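Local coordinates for Lmo2349 protein (PDB 4GVO) that probably binds L-cystine or related amino acids as the extracellular solute-binding component of an ABC transporter, at residues 10-23 with 67-79. Residues are numbered along the deposited sequence; the frame is centred on the assembly and turned at random.
Sequences TITVGTGTQFPNVC and AGKVDIVAHQMEK. With HIS (histidine), chain E.
V13 and G14 pair with I72 and V73 as parallel strands. The amide of G14 bonds to I72 O, and A74 N returns to G14 O. T15 extends the ladder through its side chain. T15 OG1, set anti to the backbone N (chi1 -165°), donates to A74 O at 2.7 Å. The packing is tight here: V13 CG1 meets A74 CB, and V70 CG1 lies over the backbone of G14. Helix 34-44 covers V13.

The D71 end is more open to solvent, though still well bonded. T12 N donates to D71 OD2 on its anti side (2.9 Å, 175° at the hydrogen), from 24° out of the carboxylate plane. T12 O accepts from both D71 N and I72 N. A water bridges D71 OD2 and T12 OG1.

Beyond the strands, C23 SG sits over one face of the H75 ring, 3.8 Å from its centroid. A second water lies in the ring plane, between H75 NE2 and Q18 N. V22 CG2 covers the F19 ring centre, while V22 CG1 touches Q76 CG. The F19 ring lies against the bound histidine, and E78 N donates to the ligand carboxylate. S-oxy cysteine is also found in this pocket. The paired strands thus lead into the ligand cleft of a family 3 solute-binding protein.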
ATOM      1  N   THR A  10      14.236  18.724  10.168  1.00 16.72           N
ATOM      2  CA  THR A  10      14.301  17.720   9.091  1.00 14.47           C
ATOM      3  C   THR A  10      13.563  16.474   9.525  1.00 13.71           C
ATOM      4  O   THR A  10      13.800  15.934  10.601  1.00 17.26           O
ATOM      5  CB  THR A  10      15.755  17.363   8.726  1.00 16.86           C
ATOM      6  OG1 THR A  10      16.400  18.566   8.308  1.00 26.08           O
ATOM      7  CG2 THR A  10      15.810  16.331   7.635  1.00 22.77           C
ATOM      8  N   ILE A  11      12.673  16.017   8.652  1.00 11.47           N
ATOM      9  CA  ILE A  11      11.856  14.829   8.877  1.00 10.97           C
ATOM     10  C   ILE A  11      12.242  13.824   7.821  1.00 11.51           C
ATOM     11  O   ILE A  11      12.228  14.138   6.650  1.00 13.62           O
ATOM     12  CB  ILE A  11      10.342  15.180   8.729  1.00 12.60           C
ATOM     13  CG1 ILE A  11       9.943  16.283   9.731  1.00 14.43           C
ATOM     14  CG2 ILE A  11       9.489  13.943   8.858  1.00 11.64           C
ATOM     15  CD1 ILE A  11      10.293  15.996  11.194  1.00 14.26           C
ATOM     16  N   THR A  12      12.588  12.620   8.252  1.00  9.67           N
ATOM     17  CA  THR A  12      12.927  11.535   7.345  1.00 10.66           C
ATOM     18  C   THR A  12      11.734  10.620   7.122  1.00  9.76           C
ATOM     19  O   THR A  12      11.142  10.107   8.064  1.00 11.35           O
ATOM     20  CB  THR A  12      14.129  10.725   7.853  1.00 12.44           C
ATOM     21  OG1 THR A  12      15.236  11.643   8.017  1.00 14.94           O
ATOM     22  CG2 THR A  12      14.541   9.624   6.878  1.00 14.92           C
ATOM     23  N   VAL A  13      11.370  10.496   5.867  1.00  9.45           N
ATOM     24  CA  VAL A  13      10.230   9.698   5.421  1.00  9.05           C
ATOM     25  C   VAL A  13      10.708   8.420   4.771  1.00  9.13           C
ATOM     26  O   VAL A  13      11.370   8.450   3.728  1.00 10.95           O
ATOM     27  CB  VAL A  13       9.387  10.513   4.398  1.00  9.50           C
ATOM     28  CG1 VAL A  13       8.141   9.739   3.977  1.00 11.08           C
ATOM     29  CG2 VAL A  13       9.013  11.891   4.959  1.00 12.82           C
ATOM     30  N   GLY A  14      10.368   7.280   5.356  1.00  8.67           N
ATOM     31  CA  GLY A  14      10.628   6.024   4.725  1.00  9.37           C
ATOM     32  C   GLY A  14       9.602   5.724   3.658  1.00  9.13           C
ATOM     33  O   GLY A  14       8.404   5.860   3.894  1.00  9.47           O
ATOM     34  N   THR A  15      10.087   5.300   2.506  1.00  8.60           N
ATOM     35  CA  THR A  15       9.237   4.822   1.441  1.00  8.81           C
ATOM     36  C   THR A  15       9.954   3.777   0.621  1.00  9.12           C
ATOM     37  O   THR A  15      11.115   3.448   0.903  1.00  8.69           O
ATOM     38  CB  THR A  15       8.712   6.011   0.603  1.00 11.06           C
ATOM     39  OG1 THR A  15       7.610   5.576  -0.217  1.00 11.01           O
ATOM     40  CG2 THR A  15       9.797   6.639  -0.281  1.00 11.55           C
ATOM     41  N   GLY A  16       9.277   3.244  -0.380  1.00 10.17           N
ATOM     42  CA  GLY A  16       9.834   2.234  -1.269  1.00 10.35           C
ATOM     43  C   GLY A  16      10.114   2.778  -2.669  1.00 10.08           C
ATOM     44  O   GLY A  16       9.976   3.978  -2.957  1.00 10.50           O
ATOM     45  N   THR A  17      10.529   1.863  -3.533  1.00 10.82           N
ATOM     46  CA  THR A  17      10.723   2.158  -4.948  1.00 10.93           C
ATOM     47  C   THR A  17      10.052   1.141  -5.852  1.00 10.27           C
ATOM     48  O   THR A  17      10.192   1.236  -7.081  1.00 12.56           O
ATOM     49  CB  THR A  17      12.223   2.202  -5.322  1.00 12.08           C
ATOM     50  OG1 THR A  17      12.808   0.900  -5.137  1.00 15.55           O
ATOM     51  CG2 THR A  17      12.950   3.270  -4.467  1.00 13.79           C
ATOM     52  N   GLN A  18       9.235   0.241  -5.290  1.00 10.43           N
ATOM     53  CA  GLN A  18       8.718  -0.891  -6.050  0.70 12.57           C
ATOM     54  C   GLN A  18       7.206  -0.926  -6.080  1.00 11.21           C
ATOM     55  O   GLN A  18       6.610  -1.992  -6.230  1.00 13.67           O
ATOM     56  CB  GLN A  18       9.247  -2.198  -5.477  0.70 13.62           C
ATOM     57  CG  GLN A  18      10.766  -2.266  -5.449  0.70 13.90           C
ATOM     58  CD  GLN A  18      11.373  -2.289  -6.826  0.70 20.27           C
ATOM     59  OE1 GLN A  18      11.034  -3.155  -7.632  0.70 23.22           O
ATOM     60  NE2 GLN A  18      12.275  -1.339  -7.114  0.70 20.65           N
ATOM     61  N   PHE A  19       6.572   0.244  -5.984  1.00 10.60           N
ATOM     62  CA  PHE A  19       5.114   0.355  -6.155  1.00  9.83           C
ATOM     63  C   PHE A  19       4.842   1.331  -7.287  1.00  8.56           C
ATOM     64  O   PHE A  19       4.837   2.569  -7.104  1.00  9.27           O
ATOM     65  CB  PHE A  19       4.428   0.753  -4.866  1.00  9.24           C
ATOM     66  CG  PHE A  19       2.934   0.461  -4.806  1.00  9.42           C
ATOM     67  CD1 PHE A  19       2.149   0.369  -5.932  1.00 10.38           C
ATOM     68  CD2 PHE A  19       2.292   0.358  -3.550  1.00  9.82           C
ATOM     69  CE1 PHE A  19       0.792   0.120  -5.829  1.00 11.06           C
ATOM     70  CE2 PHE A  19       0.920   0.151  -3.461  1.00 10.89           C
ATOM     71  CZ  PHE A  19       0.180   0.006  -4.612  1.00 11.23           C
ATOM     72  N   PRO A  20       4.625   0.802  -8.501  1.00  9.87           N
ATOM     73  CA  PRO A  20       4.420   1.700  -9.636  1.00 10.10           C
ATOM     74  C   PRO A  20       3.319   2.717  -9.395  1.00  9.53           C
ATOM     75  O   PRO A  20       2.270   2.383  -8.836  1.00 10.16           O
ATOM     76  CB  PRO A  20       4.068   0.712 -10.792  1.00 11.65           C
ATOM     77  CG  PRO A  20       4.836  -0.538 -10.440  1.00 12.57           C
ATOM     78  CD  PRO A  20       4.627  -0.624  -8.934  1.00 11.03           C
ATOM     79  N   ASN A  21       3.585   3.959  -9.785  1.00 10.00           N
ATOM     80  CA  ASN A  21       2.696   5.070  -9.594  1.00  8.71           C
ATOM     81  C   ASN A  21       2.462   5.529  -8.165  1.00  9.03           C
ATOM     82  O   ASN A  21       1.688   6.476  -7.944  1.00 10.07           O
ATOM     83  CB  ASN A  21       1.391   4.944 -10.372  1.00 11.08           C
ATOM     84  CG  ASN A  21       1.515   5.495 -11.799  1.00 12.73           C
ATOM     85  OD1 ASN A  21       2.581   5.493 -12.379  1.00 13.18           O
ATOM     86  ND2 ASN A  21       0.402   5.874 -12.374  1.00 16.31           N
ATOM     87  N   VAL A  22       3.143   4.905  -7.219  1.00  9.61           N
ATOM     88  CA  VAL A  22       2.972   5.206  -5.780  1.00  8.14           C
ATOM     89  C   VAL A  22       4.293   5.649  -5.157  1.00  8.57           C
ATOM     90  O   VAL A  22       4.387   6.704  -4.540  1.00  8.99           O
ATOM     91  CB  VAL A  22       2.356   4.013  -5.054  1.00  8.82           C
ATOM     92  CG1 VAL A  22       2.518   4.140  -3.543  1.00 10.50           C
ATOM     93  CG2 VAL A  22       0.899   3.828  -5.491  1.00 11.08           C
ATOM     94  N   CYS A  23       5.321   4.830  -5.347  1.00  8.38           N
ATOM     95  CA  CYS A  23       6.683   5.147  -4.895  1.00  8.92           C
ATOM     96  C   CYS A  23       7.635   4.344  -5.769  1.00  8.56           C
ATOM     97  O   CYS A  23       7.727   3.143  -5.684  1.00 10.17           O
ATOM     98  CB  CYS A  23       6.904   4.949  -3.377  1.00  9.56           C
ATOM     99  SG  CYS A  23       6.447   3.344  -2.703  1.00 11.17           S
ATOM    100  N   ALA A  67      12.578   1.334  15.033  1.00 12.43           N
ATOM    101  CA  ALA A  67      13.925   1.624  15.535  1.00 14.46           C
ATOM    102  C   ALA A  67      14.291   3.129  15.545  1.00 14.91           C
ATOM    103  O   ALA A  67      15.383   3.521  15.933  1.00 17.94           O
ATOM    104  CB  ALA A  67      14.936   0.909  14.716  1.00 17.23           C
ATOM    105  N   GLY A  68      13.369   3.969  15.105  1.00 14.57           N
ATOM    106  CA  GLY A  68      13.574   5.404  15.052  1.00 15.32           C
ATOM    107  C   GLY A  68      14.456   5.885  13.941  1.00 14.72           C
ATOM    108  O   GLY A  68      14.952   7.044  13.978  1.00 17.18           O
ATOM    109  N   LYS A  69      14.632   5.041  12.927  1.00 13.79           N
ATOM    110  CA  LYS A  69      15.537   5.395  11.829  1.00 15.27           C
ATOM    111  C   LYS A  69      14.858   6.177  10.680  1.00 12.95           C
ATOM    112  O   LYS A  69      15.528   6.685   9.775  1.00 15.97           O
ATOM    113  CB  LYS A  69      16.282   4.145  11.346  1.00 15.32           C
ATOM    114  CG  LYS A  69      17.273   3.608  12.399  1.00 19.73           C
ATOM    115  CD  LYS A  69      17.785   2.223  12.025  1.00 27.01           C
ATOM    116  CE  LYS A  69      18.681   1.632  13.114  1.00 34.84           C
ATOM    117  NZ  LYS A  69      18.812   0.154  12.982  1.00 39.91           N
ATOM    118  N   VAL A  70      13.527   6.194  10.712  1.00 11.58           N
ATOM    119  CA  VAL A  70      12.721   7.142   9.962  1.00 10.96           C
ATOM    120  C   VAL A  70      11.693   7.759  10.945  1.00 11.36           C
ATOM    121  O   VAL A  70      11.411   7.186  11.997  1.00 12.25           O
ATOM    122  CB  VAL A  70      12.018   6.513   8.755  1.00  9.33           C
ATOM    123  CG1 VAL A  70      13.048   5.992   7.703  1.00 12.02           C
ATOM    124  CG2 VAL A  70      11.027   5.441   9.186  1.00 11.33           C
ATOM    125  N   ASP A  71      11.149   8.919  10.590  1.00 10.47           N
ATOM    126  CA  ASP A  71      10.134   9.592  11.360  1.00 10.08           C
ATOM    127  C   ASP A  71       8.706   9.332  10.920  1.00  9.59           C
ATOM    128  O   ASP A  71       7.770   9.400  11.728  1.00 10.45           O
ATOM    129  CB  ASP A  71      10.398  11.103  11.361  1.00 11.11           C
ATOM    130  CG  ASP A  71      11.810  11.460  11.830  1.00 13.98           C
ATOM    131  OD1 ASP A  71      12.232  10.963  12.906  1.00 17.65           O
ATOM    132  OD2 ASP A  71      12.527  12.229  11.123  1.00 15.16           O
ATOM    133  N   ILE A  72       8.532   9.037   9.646  1.00  9.42           N
ATOM    134  CA  ILE A  72       7.232   8.790   9.031  0.70  9.81           C
ATOM    135  C   ILE A  72       7.415   7.725   8.010  1.00  8.48           C
ATOM    136  O   ILE A  72       8.483   7.684   7.376  1.00 10.34           O
ATOM    137  CB  ILE A  72       6.716  10.034   8.262  0.70 10.94           C
ATOM    138  CG1 ILE A  72       6.533  11.208   9.208  0.70 11.12           C
ATOM    139  CG2 ILE A  72       5.414   9.725   7.518  0.70 11.25           C
ATOM    140  CD1 ILE A  72       5.964  12.473   8.552  0.70 11.34           C
ATOM    141  N   VAL A  73       6.384   6.904   7.818  1.00  8.40           N
ATOM    142  CA  VAL A  73       6.365   5.950   6.681  1.00  8.08           C
ATOM    143  C   VAL A  73       5.210   6.338   5.772  1.00  8.07           C
ATOM    144  O   VAL A  73       4.081   6.580   6.261  1.00  9.44           O
ATOM    145  CB  VAL A  73       6.236   4.503   7.181  1.00  8.21           C
ATOM    146  CG1 VAL A  73       5.915   3.538   6.037  1.00  8.93           C
ATOM    147  CG2 VAL A  73       7.527   4.082   7.887  1.00 10.53           C
ATOM    148  N   ALA A  74       5.508   6.380   4.473  1.00  8.94           N
ATOM    149  CA  ALA A  74       4.520   6.626   3.393  1.00  8.69           C
ATOM    150  C   ALA A  74       4.626   5.528   2.363  1.00  9.03           C
ATOM    151  O   ALA A  74       5.594   5.504   1.615  1.00 11.51           O
ATOM    152  CB  ALA A  74       4.803   7.976   2.733  1.00 10.72           C
ATOM    153  N   HIS A  75       3.712   4.563   2.392  1.00  8.96           N
ATOM    154  CA  HIS A  75       3.708   3.481   1.448  1.00  8.08           C
ATOM    155  C   HIS A  75       2.339   2.849   1.380  1.00  7.73           C
ATOM    156  O   HIS A  75       2.194   1.650   1.595  1.00  8.49           O
ATOM    157  CB  HIS A  75       4.775   2.426   1.834  1.00  9.23           C
ATOM    158  CG  HIS A  75       5.154   1.476   0.713  1.00  8.55           C
ATOM    159  ND1 HIS A  75       4.284   0.582   0.149  1.00  9.73           N
ATOM    160  CD2 HIS A  75       6.369   1.308   0.048  1.00  8.29           C
ATOM    161  CE1 HIS A  75       4.934  -0.094  -0.838  1.00  9.78           C
ATOM    162  NE2 HIS A  75       6.198   0.317  -0.878  1.00  9.68           N
ATOM    163  N   GLN A  76       1.320   3.660   1.143  1.00  8.20           N
ATOM    164  CA  GLN A  76      -0.058   3.148   1.080  1.00  7.59           C
ATOM    165  C   GLN A  76      -0.401   2.318   2.320  1.00  7.59           C
ATOM    166  O   GLN A  76      -1.001   1.232   2.220  1.00  8.27           O
ATOM    167  CB  GLN A  76      -0.286   2.383  -0.203  1.00  8.07           C
ATOM    168  CG  GLN A  76      -0.324   3.282  -1.436  1.00  7.57           C
ATOM    169  CD  GLN A  76      -1.576   4.127  -1.483  1.00  8.63           C
ATOM    170  OE1 GLN A  76      -2.685   3.598  -1.412  1.00  9.77           O
ATOM    171  NE2 GLN A  76      -1.400   5.442  -1.568  1.00  9.70           N
ATOM    172  N   MET A  77      -0.018   2.806   3.506  1.00  7.44           N
ATOM    173  CA  MET A  77      -0.157   1.977   4.709  1.00  8.22           C
ATOM    174  C   MET A  77      -1.596   1.977   5.237  1.00  6.86           C
ATOM    175  O   MET A  77      -2.140   3.014   5.637  1.00  8.64           O
ATOM    176  CB  MET A  77       0.789   2.448   5.832  1.00  9.41           C
ATOM    177  CG  MET A  77       2.266   2.403   5.423  1.00  9.06           C
ATOM    178  SD  MET A  77       2.868   0.787   4.932  1.00 11.11           S
ATOM    179  CE  MET A  77       3.132   0.039   6.541  1.00 13.65           C
ATOM    180  N   GLU A  78      -2.166   0.770   5.265  1.00  7.59           N
ATOM    181  CA  GLU A  78      -3.485   0.522   5.797  1.00  8.20           C
ATOM    182  C   GLU A  78      -3.512   0.577   7.296  1.00  8.73           C
ATOM    183  O   GLU A  78      -2.654  -0.004   7.967  1.00  9.35           O
ATOM    184  CB  GLU A  78      -3.937  -0.857   5.322  1.00  9.05           C
ATOM    185  CG  GLU A  78      -4.235  -0.939   3.827  1.00  9.53           C
ATOM    186  CD  GLU A  78      -4.261  -2.403   3.350  1.00  9.47           C
ATOM    187  OE1 GLU A  78      -5.176  -3.149   3.782  1.00 11.61           O
ATOM    188  OE2 GLU A  78      -3.369  -2.822   2.590  1.00 10.88           O
ATOM    189  N   LYS A  79      -4.538   1.219   7.861  1.00  8.98           N
ATOM    190  CA  LYS A  79      -4.719   1.200   9.287  0.60  9.88           C
ATOM    191  C   LYS A  79      -5.215  -0.164   9.736  1.00 11.38           C
ATOM    192  O   LYS A  79      -6.141  -0.701   9.170  1.00 16.77           O
ATOM    193  CB  LYS A  79      -5.659   2.296   9.746  0.60 13.21           C
ATOM    194  CG  LYS A  79      -5.772   2.362  11.265  0.60 15.99           C
ATOM    195  CD  LYS A  79      -6.930   3.205  11.734  0.60 20.75           C
ATOM    196  CE  LYS A  79      -6.688   4.661  11.489  0.60 16.27           C
ATOM    197  NZ  LYS A  79      -7.948   5.386  11.788  0.60 21.05           N
TER
HETATM  198  N   HIS E 703      -1.271  -1.339   1.675  0.60 10.19           N
HETATM  199  CA  HIS E 703      -0.164  -2.215   2.172  0.60 10.85           C
HETATM  200  C   HIS E 703      -0.133  -2.328   3.659  0.60 10.65           C
HETATM  201  O   HIS E 703      -0.831  -1.552   4.329  0.60 11.19           O
HETATM  202  CB  HIS E 703       1.174  -1.700   1.674  0.60 11.26           C
HETATM  203  CG  HIS E 703       1.519  -2.223   0.312  0.60 15.00           C
HETATM  204  ND1 HIS E 703       0.768  -1.931  -0.759  0.60 17.47           N
HETATM  205  CD2 HIS E 703       2.529  -3.107  -0.136  0.60 15.57           C
HETATM  206  CE1 HIS E 703       1.275  -2.581  -1.837  0.60 16.70           C
HETATM  207  NE2 HIS E 703       2.359  -3.267  -1.444  0.60 17.54           N
HETATM  208  OXT HIS E 703       0.578  -3.208   4.196  0.60 10.92           O
HETATM  209  O   HOH W   1      15.165  12.787  10.609  1.00 28.21           O
HETATM  210  O   HOH W   2       8.092  -0.619  -2.690  1.00 11.50           O